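Local coordinates for protein cortical-lytic enzyme (Clostridium perfringens, PDB 5JIP) that probably hydrolyses spore-cortex peptidoglycan during germination, acting as a muramidase (lysozyme) of glycoside hydrolase family 25, at residues S243-F248 / I283-F288; N260-F265 / I298-F303. All blocks are in the same frame, centred on the assembly; numbering follows the deposited sequence.

Contact 1: S243-F248 / I283-F288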
ATOM      1  N   SER A 243      -6.444 -22.652  17.642  1.00 24.91           N
ATOM      2  CA  SER A 243      -5.579 -23.518  18.431  1.00 30.19           C
ATOM      3  C   SER A 243      -5.031 -22.677  19.566  1.00 28.26           C
ATOM      4  O   SER A 243      -4.588 -21.541  19.347  1.00 23.34           O
ATOM      5  CB  SER A 243      -4.442 -24.106  17.592  1.00 28.00           C
ATOM      6  OG  SER A 243      -3.651 -25.014  18.340  1.00 29.24           O
ATOM      7  N   GLY A 244      -5.055 -23.224  20.775  1.00 24.43           N
ATOM      8  CA  GLY A 244      -4.649 -22.393  21.895  1.00 21.40           C
ATOM      9  C   GLY A 244      -5.546 -21.181  21.943  1.00 25.92           C
ATOM     10  O   GLY A 244      -6.756 -21.261  21.690  1.00 27.97           O
ATOM     11  N   ASN A 245      -4.957 -20.028  22.245  1.00 24.30           N
ATOM     12  CA  ASN A 245      -5.752 -18.815  22.341  1.00 35.73           C
ATOM     13  C   ASN A 245      -5.669 -17.984  21.068  1.00 31.92           C
ATOM     14  O   ASN A 245      -5.901 -16.774  21.104  1.00 28.21           O
ATOM     15  CB  ASN A 245      -5.333 -17.983  23.554  1.00 35.99           C
ATOM     16  CG  ASN A 245      -6.492 -17.182  24.122  1.00 38.02           C
ATOM     17  OD1 ASN A 245      -7.607 -17.697  24.258  1.00 51.64           O
ATOM     18  ND2 ASN A 245      -6.247 -15.913  24.424  1.00 55.11           N
ATOM     19  N   LYS A 246      -5.368 -18.618  19.936  1.00 30.73           N
ATOM     20  CA  LYS A 246      -5.067 -17.895  18.706  1.00 23.56           C
ATOM     21  C   LYS A 246      -5.960 -18.383  17.570  1.00 26.37           C
ATOM     22  O   LYS A 246      -6.360 -19.548  17.531  1.00 23.79           O
ATOM     23  CB  LYS A 246      -3.595 -18.061  18.357  1.00 23.58           C
ATOM     24  CG  LYS A 246      -2.657 -17.397  19.410  1.00 32.77           C
ATOM     25  CD  LYS A 246      -1.222 -17.932  19.334  1.00 42.50           C
ATOM     26  CE  LYS A 246      -0.225 -17.157  20.246  1.00 30.48           C
ATOM     27  NZ  LYS A 246      -0.900 -16.379  21.302  1.00 38.55           N
ATOM     28  N   ILE A 247      -6.285 -17.466  16.658  1.00 19.87           N
ATOM     29  CA  ILE A 247      -6.914 -17.800  15.388  1.00 16.85           C
ATOM     30  C   ILE A 247      -5.856 -17.720  14.302  1.00 16.18           C
ATOM     31  O   ILE A 247      -5.214 -16.679  14.119  1.00 18.74           O
ATOM     32  CB  ILE A 247      -8.095 -16.871  15.076  1.00 17.36           C
ATOM     33  CG1 ILE A 247      -9.066 -16.840  16.259  1.00 19.82           C
ATOM     34  CG2 ILE A 247      -8.831 -17.380  13.838  1.00 12.56           C
ATOM     35  CD1 ILE A 247     -10.127 -15.782  16.164  1.00 25.59           C
ATOM     36  N   PHE A 248      -5.661 -18.825  13.587  1.00 15.66           N
ATOM     37  CA  PHE A 248      -4.685 -18.910  12.506  1.00 11.30           C
ATOM     38  C   PHE A 248      -5.448 -18.786  11.191  1.00 15.19           C
ATOM     39  O   PHE A 248      -6.255 -19.655  10.857  1.00 14.23           O
ATOM     40  CB  PHE A 248      -3.914 -20.229  12.582  1.00 16.28           C
ATOM     41  CG  PHE A 248      -3.031 -20.329  13.792  1.00 19.71           C
ATOM     42  CD1 PHE A 248      -3.567 -20.656  15.029  1.00 23.55           C
ATOM     43  CD2 PHE A 248      -1.670 -20.080  13.691  1.00 20.59           C
ATOM     44  CE1 PHE A 248      -2.750 -20.739  16.154  1.00 31.07           C
ATOM     45  CE2 PHE A 248      -0.850 -20.152  14.805  1.00 31.71           C
ATOM     46  CZ  PHE A 248      -1.384 -20.484  16.041  1.00 30.62           C
ATOM     47  N   ILE A 283      -3.983 -14.298  15.012  1.00 13.70           N
ATOM     48  CA  ILE A 283      -4.789 -13.331  15.748  1.00 18.84           C
ATOM     49  C   ILE A 283      -4.939 -13.817  17.178  1.00 22.98           C
ATOM     50  O   ILE A 283      -5.359 -14.958  17.412  1.00 23.31           O
ATOM     51  CB  ILE A 283      -6.171 -13.138  15.110  1.00 16.96           C
ATOM     52  CG1 ILE A 283      -6.020 -12.642  13.676  1.00 13.55           C
ATOM     53  CG2 ILE A 283      -7.012 -12.171  15.935  1.00 16.84           C
ATOM     54  CD1 ILE A 283      -7.346 -12.568  12.940  1.00 13.32           C
ATOM     55  N   ASP A 284      -4.641 -12.932  18.128  1.00 24.43           N
ATOM     56  CA  ASP A 284      -4.822 -13.206  19.547  1.00 26.87           C
ATOM     57  C   ASP A 284      -6.296 -13.060  19.914  1.00 25.69           C
ATOM     58  O   ASP A 284      -6.868 -11.967  19.797  1.00 26.80           O
ATOM     59  CB  ASP A 284      -3.937 -12.251  20.356  1.00 40.24           C
ATOM     60  CG  ASP A 284      -3.862 -12.610  21.823  1.00 36.47           C
ATOM     61  OD1 ASP A 284      -4.876 -13.077  22.376  1.00 27.69           O
ATOM     62  OD2 ASP A 284      -2.787 -12.416  22.425  1.00 48.01           O
ATOM     63  N   LYS A 285      -6.908 -14.164  20.379  1.00 26.10           N
ATOM     64  CA  LYS A 285      -8.348 -14.192  20.648  1.00 24.63           C
ATOM     65  C   LYS A 285      -8.759 -13.253  21.768  1.00 28.39           C
ATOM     66  O   LYS A 285      -9.910 -12.789  21.790  1.00 27.22           O
ATOM     67  CB  LYS A 285      -8.787 -15.603  21.022  1.00 37.47           C
ATOM     68  CG  LYS A 285      -8.945 -16.539  19.863  1.00 37.67           C
ATOM     69  CD  LYS A 285      -9.141 -17.968  20.359  1.00 41.34           C
ATOM     70  CE  LYS A 285     -10.519 -18.155  20.957  1.00 47.67           C
ATOM     71  NZ  LYS A 285     -10.774 -19.574  21.329  1.00 51.24           N
ATOM     72  N   SER A 286      -7.855 -12.994  22.713  1.00 32.82           N
ATOM     73  CA  SER A 286      -8.192 -12.192  23.884  1.00 35.24           C
ATOM     74  C   SER A 286      -8.531 -10.758  23.524  1.00 38.13           C
ATOM     75  O   SER A 286      -9.145 -10.058  24.331  1.00 43.73           O
ATOM     76  CB  SER A 286      -7.029 -12.200  24.864  1.00 29.84           C
ATOM     77  OG  SER A 286      -5.929 -11.521  24.313  1.00 35.79           O
ATOM     78  N   ARG A 287      -8.149 -10.298  22.339  1.00 37.56           N
ATOM     79  CA  ARG A 287      -8.471  -8.936  21.943  1.00 35.34           C
ATOM     80  C   ARG A 287      -9.917  -8.770  21.528  1.00 29.10           C
ATOM     81  O   ARG A 287     -10.326  -7.638  21.255  1.00 31.08           O
ATOM     82  CB  ARG A 287      -7.567  -8.481  20.791  1.00 28.13           C
ATOM     83  CG  ARG A 287      -6.117  -8.324  21.214  1.00 47.82           C
ATOM     84  CD  ARG A 287      -5.265  -7.737  20.114  1.00 40.77           C
ATOM     85  NE  ARG A 287      -3.856  -7.742  20.487  1.00 53.24           N
ATOM     86  CZ  ARG A 287      -2.849  -7.480  19.653  1.00 53.14           C
ATOM     87  NH1 ARG A 287      -3.087  -7.179  18.376  1.00 49.72           N
ATOM     88  NH2 ARG A 287      -1.597  -7.523  20.104  1.00 54.17           N
ATOM     89  N   PHE A 288     -10.697  -9.852  21.486  1.00 28.64           N
ATOM     90  CA  PHE A 288     -12.067  -9.810  21.003  1.00 24.10           C
ATOM     91  C   PHE A 288     -13.002 -10.500  21.987  1.00 37.31           C
ATOM     92  O   PHE A 288     -12.610 -11.453  22.672  1.00 31.29           O
ATOM     93  CB  PHE A 288     -12.176 -10.480  19.631  1.00 29.22           C
ATOM     94  CG  PHE A 288     -11.229  -9.911  18.630  1.00 23.73           C
ATOM     95  CD1 PHE A 288     -11.599  -8.839  17.855  1.00 19.51           C
ATOM     96  CD2 PHE A 288      -9.954 -10.422  18.507  1.00 21.48           C
ATOM     97  CE1 PHE A 288     -10.717  -8.297  16.962  1.00 20.31           C
ATOM     98  CE2 PHE A 288      -9.073  -9.892  17.624  1.00 21.39           C
ATOM     99  CZ  PHE A 288      -9.448  -8.823  16.846  1.00 14.71           C
TER
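Lys285 meets Ile247 and Asn245 through the first two torsions of its own chain: CG stands beside its backbone N, anti to the carbonyl carbon (chi1 -78°), and chi2 is extended (170°). The first sets Lys285 CG against Ile247 CG1 at 3.6 Å, the two side chains crossing at about a right angle; with the second, Lys285 CD lies 3.5 Å from Asn245 O, and the chain then bends at chi3. The lysine methylenes thus cover the end of a strand pairing in a two-sheet beta-sandwich whose topology is consistent with a fibronectin type III fold. Strands 246-250 and 280-284 run antiparallel here. Ile247 and Ile283 form a hydrogen-bonded pair, Ile247 N giving to Ile283 O at 2.8 Å with an N-H...O angle of 165°, and the reciprocal bond is equally short. Lys246 and Asp284 are the adjoining non-hydrogen-bonded pair, with Lys246 CA contributing a CA-H...O contact to Ile283 O. A further backbone bond, Lys285 N to Asn245 O at 2.9 Å, ties the 3-10 turn 285-287 to the type II' turn that runs from Ser243 to Lys246. The isoleucines face the other sheet, where Ile283 packs on Val264 and Val266, while Lys246 and Asp284 occupy the opposite face. Across that face Lys246 NZ and Asp284 OD2 are 4.5 Å apart, beyond salt-bridge range, and Lys246 also packs on Arg137 of the second subunit. Asp284 opens an Asx turn: its OD1 takes a bond from Ser286 N at 3.0 Å, and Ser286 OG reaches the same oxygen at 2.7 Å from above the carboxylate plane.

Contact 2: N260-F265 / I298-F303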
ATOM      1  N   ASN A 260      -1.993  -4.009  -2.860  1.00  6.96           N
ATOM      2  CA  ASN A 260      -1.246  -3.338  -1.831  1.00 10.94           C
ATOM      3  C   ASN A 260      -1.416  -3.912  -0.437  1.00 11.55           C
ATOM      4  O   ASN A 260      -0.592  -3.597   0.419  1.00 10.30           O
ATOM      5  CB  ASN A 260      -1.601  -1.855  -1.804  1.00 14.46           C
ATOM      6  CG  ASN A 260      -0.385  -1.005  -1.600  1.00 19.32           C
ATOM      7  OD1 ASN A 260       0.735  -1.505  -1.690  1.00 18.54           O
ATOM      8  ND2 ASN A 260      -0.588   0.283  -1.308  1.00 19.40           N
ATOM      9  N   GLY A 261      -2.417  -4.750  -0.184  1.00  8.17           N
ATOM     10  CA  GLY A 261      -2.524  -5.396   1.110  1.00  7.36           C
ATOM     11  C   GLY A 261      -3.927  -5.915   1.363  1.00  6.91           C
ATOM     12  O   GLY A 261      -4.767  -5.956   0.472  1.00  8.15           O
ATOM     13  N   TYR A 262      -4.153  -6.274   2.617  1.00  6.32           N
ATOM     14  CA  TYR A 262      -5.387  -6.874   3.090  1.00  5.59           C
ATOM     15  C   TYR A 262      -5.698  -6.342   4.472  1.00  7.22           C
ATOM     16  O   TYR A 262      -4.793  -6.073   5.270  1.00  7.85           O
ATOM     17  CB  TYR A 262      -5.303  -8.408   3.186  1.00  8.29           C
ATOM     18  CG  TYR A 262      -4.728  -9.113   2.000  1.00  6.22           C
ATOM     19  CD1 TYR A 262      -3.355  -9.238   1.844  1.00  6.51           C
ATOM     20  CD2 TYR A 262      -5.561  -9.714   1.057  1.00  7.91           C
ATOM     21  CE1 TYR A 262      -2.823  -9.883   0.752  1.00  8.33           C
ATOM     22  CE2 TYR A 262      -5.050 -10.367  -0.018  1.00  6.66           C
ATOM     23  CZ  TYR A 262      -3.688 -10.481  -0.169  1.00  7.87           C
ATOM     24  OH  TYR A 262      -3.210 -11.149  -1.260  1.00 11.09           O
ATOM     25  N   ASN A 263      -6.986  -6.219   4.751  1.00  6.70           N
ATOM     26  CA  ASN A 263      -7.507  -6.043   6.098  1.00  6.85           C
ATOM     27  C   ASN A 263      -8.300  -7.286   6.483  1.00  9.54           C
ATOM     28  O   ASN A 263      -9.117  -7.783   5.700  1.00  7.86           O
ATOM     29  CB  ASN A 263      -8.421  -4.823   6.202  1.00  6.68           C
ATOM     30  CG  ASN A 263      -7.677  -3.515   6.021  1.00  6.54           C
ATOM     31  OD1 ASN A 263      -6.536  -3.354   6.479  1.00  8.42           O
ATOM     32  ND2 ASN A 263      -8.292  -2.588   5.296  1.00  6.47           N
ATOM     33  N   VAL A 264      -8.087  -7.744   7.716  1.00 12.71           N
ATOM     34  CA  VAL A 264      -8.751  -8.923   8.273  1.00  9.99           C
ATOM     35  C   VAL A 264      -9.592  -8.503   9.466  1.00 10.40           C
ATOM     36  O   VAL A 264      -9.196  -7.625  10.251  1.00  9.44           O
ATOM     37  CB  VAL A 264      -7.727  -9.999   8.679  1.00 13.28           C
ATOM     38  CG1 VAL A 264      -8.414 -11.179   9.359  1.00 14.20           C
ATOM     39  CG2 VAL A 264      -6.953 -10.452   7.441  1.00  9.95           C
ATOM     40  N   PHE A 265     -10.743  -9.154   9.611  1.00 10.22           N
ATOM     41  CA  PHE A 265     -11.720  -8.798  10.632  1.00 14.87           C
ATOM     42  C   PHE A 265     -12.212 -10.037  11.365  1.00 12.72           C
ATOM     43  O   PHE A 265     -12.371 -11.105  10.759  1.00 11.37           O
ATOM     44  CB  PHE A 265     -12.904  -8.096  10.013  1.00 12.53           C
ATOM     45  CG  PHE A 265     -12.541  -6.835   9.254  1.00 13.32           C
ATOM     46  CD1 PHE A 265     -12.139  -6.896   7.921  1.00 12.76           C
ATOM     47  CD2 PHE A 265     -12.608  -5.596   9.881  1.00 17.39           C
ATOM     48  CE1 PHE A 265     -11.807  -5.729   7.225  1.00 13.79           C
ATOM     49  CE2 PHE A 265     -12.262  -4.420   9.202  1.00 14.88           C
ATOM     50  CZ  PHE A 265     -11.875  -4.484   7.874  1.00 14.11           C
ATOM     51  N   ILE A 298     -14.648 -14.818  10.428  1.00 18.97           N
ATOM     52  CA  ILE A 298     -13.415 -14.259   9.900  1.00 11.92           C
ATOM     53  C   ILE A 298     -13.730 -13.703   8.516  1.00 13.86           C
ATOM     54  O   ILE A 298     -14.359 -14.381   7.693  1.00 12.81           O
ATOM     55  CB  ILE A 298     -12.310 -15.323   9.833  1.00 13.64           C
ATOM     56  CG1 ILE A 298     -12.082 -15.994  11.206  1.00 15.94           C
ATOM     57  CG2 ILE A 298     -11.020 -14.706   9.300  1.00 13.63           C
ATOM     58  CD1 ILE A 298     -11.569 -15.062  12.320  1.00 15.50           C
ATOM     59  N   SER A 299     -13.329 -12.461   8.255  1.00 14.79           N
ATOM     60  CA  SER A 299     -13.542 -11.892   6.931  1.00 12.00           C
ATOM     61  C   SER A 299     -12.316 -11.096   6.503  1.00  7.71           C
ATOM     62  O   SER A 299     -11.503 -10.659   7.329  1.00  9.72           O
ATOM     63  CB  SER A 299     -14.782 -10.998   6.882  1.00 12.07           C
ATOM     64  OG  SER A 299     -14.663  -9.955   7.810  1.00 14.04           O
ATOM     65  N   ILE A 300     -12.206 -10.882   5.199  1.00  9.30           N
ATOM     66  CA  ILE A 300     -11.014 -10.246   4.664  1.00  9.82           C
ATOM     67  C   ILE A 300     -11.373  -9.454   3.417  1.00  8.95           C
ATOM     68  O   ILE A 300     -12.283  -9.817   2.667  1.00  9.82           O
ATOM     69  CB  ILE A 300      -9.939 -11.313   4.377  1.00  6.68           C
ATOM     70  CG1 ILE A 300      -8.585 -10.669   4.069  1.00  5.25           C
ATOM     71  CG2 ILE A 300     -10.403 -12.228   3.234  1.00  9.07           C
ATOM     72  CD1 ILE A 300      -7.434 -11.641   3.968  1.00  9.76           C
ATOM     73  N   GLU A 301     -10.624  -8.367   3.193  1.00  8.57           N
ATOM     74  CA  GLU A 301     -10.676  -7.599   1.960  1.00  8.20           C
ATOM     75  C   GLU A 301      -9.256  -7.317   1.476  1.00  8.00           C
ATOM     76  O   GLU A 301      -8.350  -7.043   2.274  1.00  7.20           O
ATOM     77  CB  GLU A 301     -11.444  -6.277   2.163  1.00  7.43           C
ATOM     78  CG  GLU A 301     -10.751  -5.305   3.150  1.00  7.46           C
ATOM     79  CD  GLU A 301     -11.640  -4.158   3.594  1.00  8.75           C
ATOM     80  OE1 GLU A 301     -12.850  -4.156   3.255  1.00 10.11           O
ATOM     81  OE2 GLU A 301     -11.118  -3.251   4.312  1.00  5.68           O
ATOM     82  N   ALA A 302      -9.067  -7.393   0.165  1.00  8.01           N
ATOM     83  CA  ALA A 302      -7.864  -6.857  -0.444  1.00  6.56           C
ATOM     84  C   ALA A 302      -8.043  -5.365  -0.704  1.00  9.86           C
ATOM     85  O   ALA A 302      -9.162  -4.860  -0.797  1.00  9.23           O
ATOM     86  CB  ALA A 302      -7.549  -7.581  -1.743  1.00  9.93           C
ATOM     87  N   PHE A 303      -6.921  -4.644  -0.811  1.00  7.57           N
ATOM     88  CA  PHE A 303      -6.989  -3.266  -1.293  1.00  5.69           C
ATOM     89  C   PHE A 303      -5.778  -2.996  -2.173  1.00  6.99           C
ATOM     90  O   PHE A 303      -4.756  -3.685  -2.080  1.00  5.95           O
ATOM     91  CB  PHE A 303      -7.100  -2.216  -0.154  1.00  7.65           C
ATOM     92  CG  PHE A 303      -5.990  -2.249   0.877  1.00  7.23           C
ATOM     93  CD1 PHE A 303      -4.797  -1.554   0.682  1.00  9.74           C
ATOM     94  CD2 PHE A 303      -6.170  -2.930   2.072  1.00  4.54           C
ATOM     95  CE1 PHE A 303      -3.792  -1.574   1.650  1.00 11.36           C
ATOM     96  CE2 PHE A 303      -5.191  -2.938   3.042  1.00  7.03           C
ATOM     97  CZ  PHE A 303      -3.992  -2.271   2.842  1.00  7.91           C
TER
HETATM   98  O   HOH W   1     -15.403 -10.645  10.486  1.00 14.94           O
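Asn263 and Glu301 form a hydrogen-bonded pair at the middle of two antiparallel strands, 259-266 and 296-304, in the four-stranded sheet of a beta-sandwich consistent with the fibronectin type III fold; the short segments run at 161° to each other. The backbone bonds alternate regularly, Asn263 N giving to Glu301 O at 2.9 Å, until a classic beta bulge, where Asn260 and Gly261 both face Phe303. There Phe303 O accepts two donors: Asn260 N at 2.9 Å, in the carbonyl plane, and Gly261 N at 3.2 Å, tilted from it. Among the side chains, one polar bond crosses: Asn263 ND2 gives to Glu301 OE2 at 3.1 Å, almost straight (175°), with the acceptor in the amide plane and using its anti lone pair. Both groups have further partners: Asn263 OD1 bonds Thr273 while its ND2 also reaches Thr273 of the second subunit, and Glu301 OE1 makes salt bridges with Arg313 and Arg143. These bonds would fix the rotation of the amide, and the arginines would be expected to stabilise the carboxylate's negative charge. Aromatic contacts lie on the same face. Phe303 CG sits between backbone N and carbonyl carbon (chi1 57°), which lays the ring over Gly261; Gly261 CA makes a CH-pi contact 4.1 Å from the ring centroid. Phe265, by contrast, presents its ring edge to the carboxylate, with Glu301 OE2 in the ring plane. Apolar packing fills the other face, where Ile300 CD1 lies 4.0 Å from Tyr262 CB and 3.7 Å from Val264 CG2.

In the fold
The contacts lie in the two facing sheets of one beta-sandwich, contact 1 in the three-stranded sheet and contact 2 in the four-stranded one, with centres about 17 Å apart. Their segments alternate along the chain: 243-248, 260-265, 283-288, 298-303. The chain crosses between the sheets from strand 246-250 to 259-266, returns from 269-275 to 280-284, and crosses again from 280-284 to 296-304. Direct packing joins them, with Ile247 CG2 3.9 Å from Ile298 CD1 and Ile283 CD1 4.0 Å from Val264 CG1. Contact 1 is the more distal, its centre about 36 Å from that of the chain against 19 Å for contact 2, whose bulged end lies near the magnesium ligands Asp258 and Asp304.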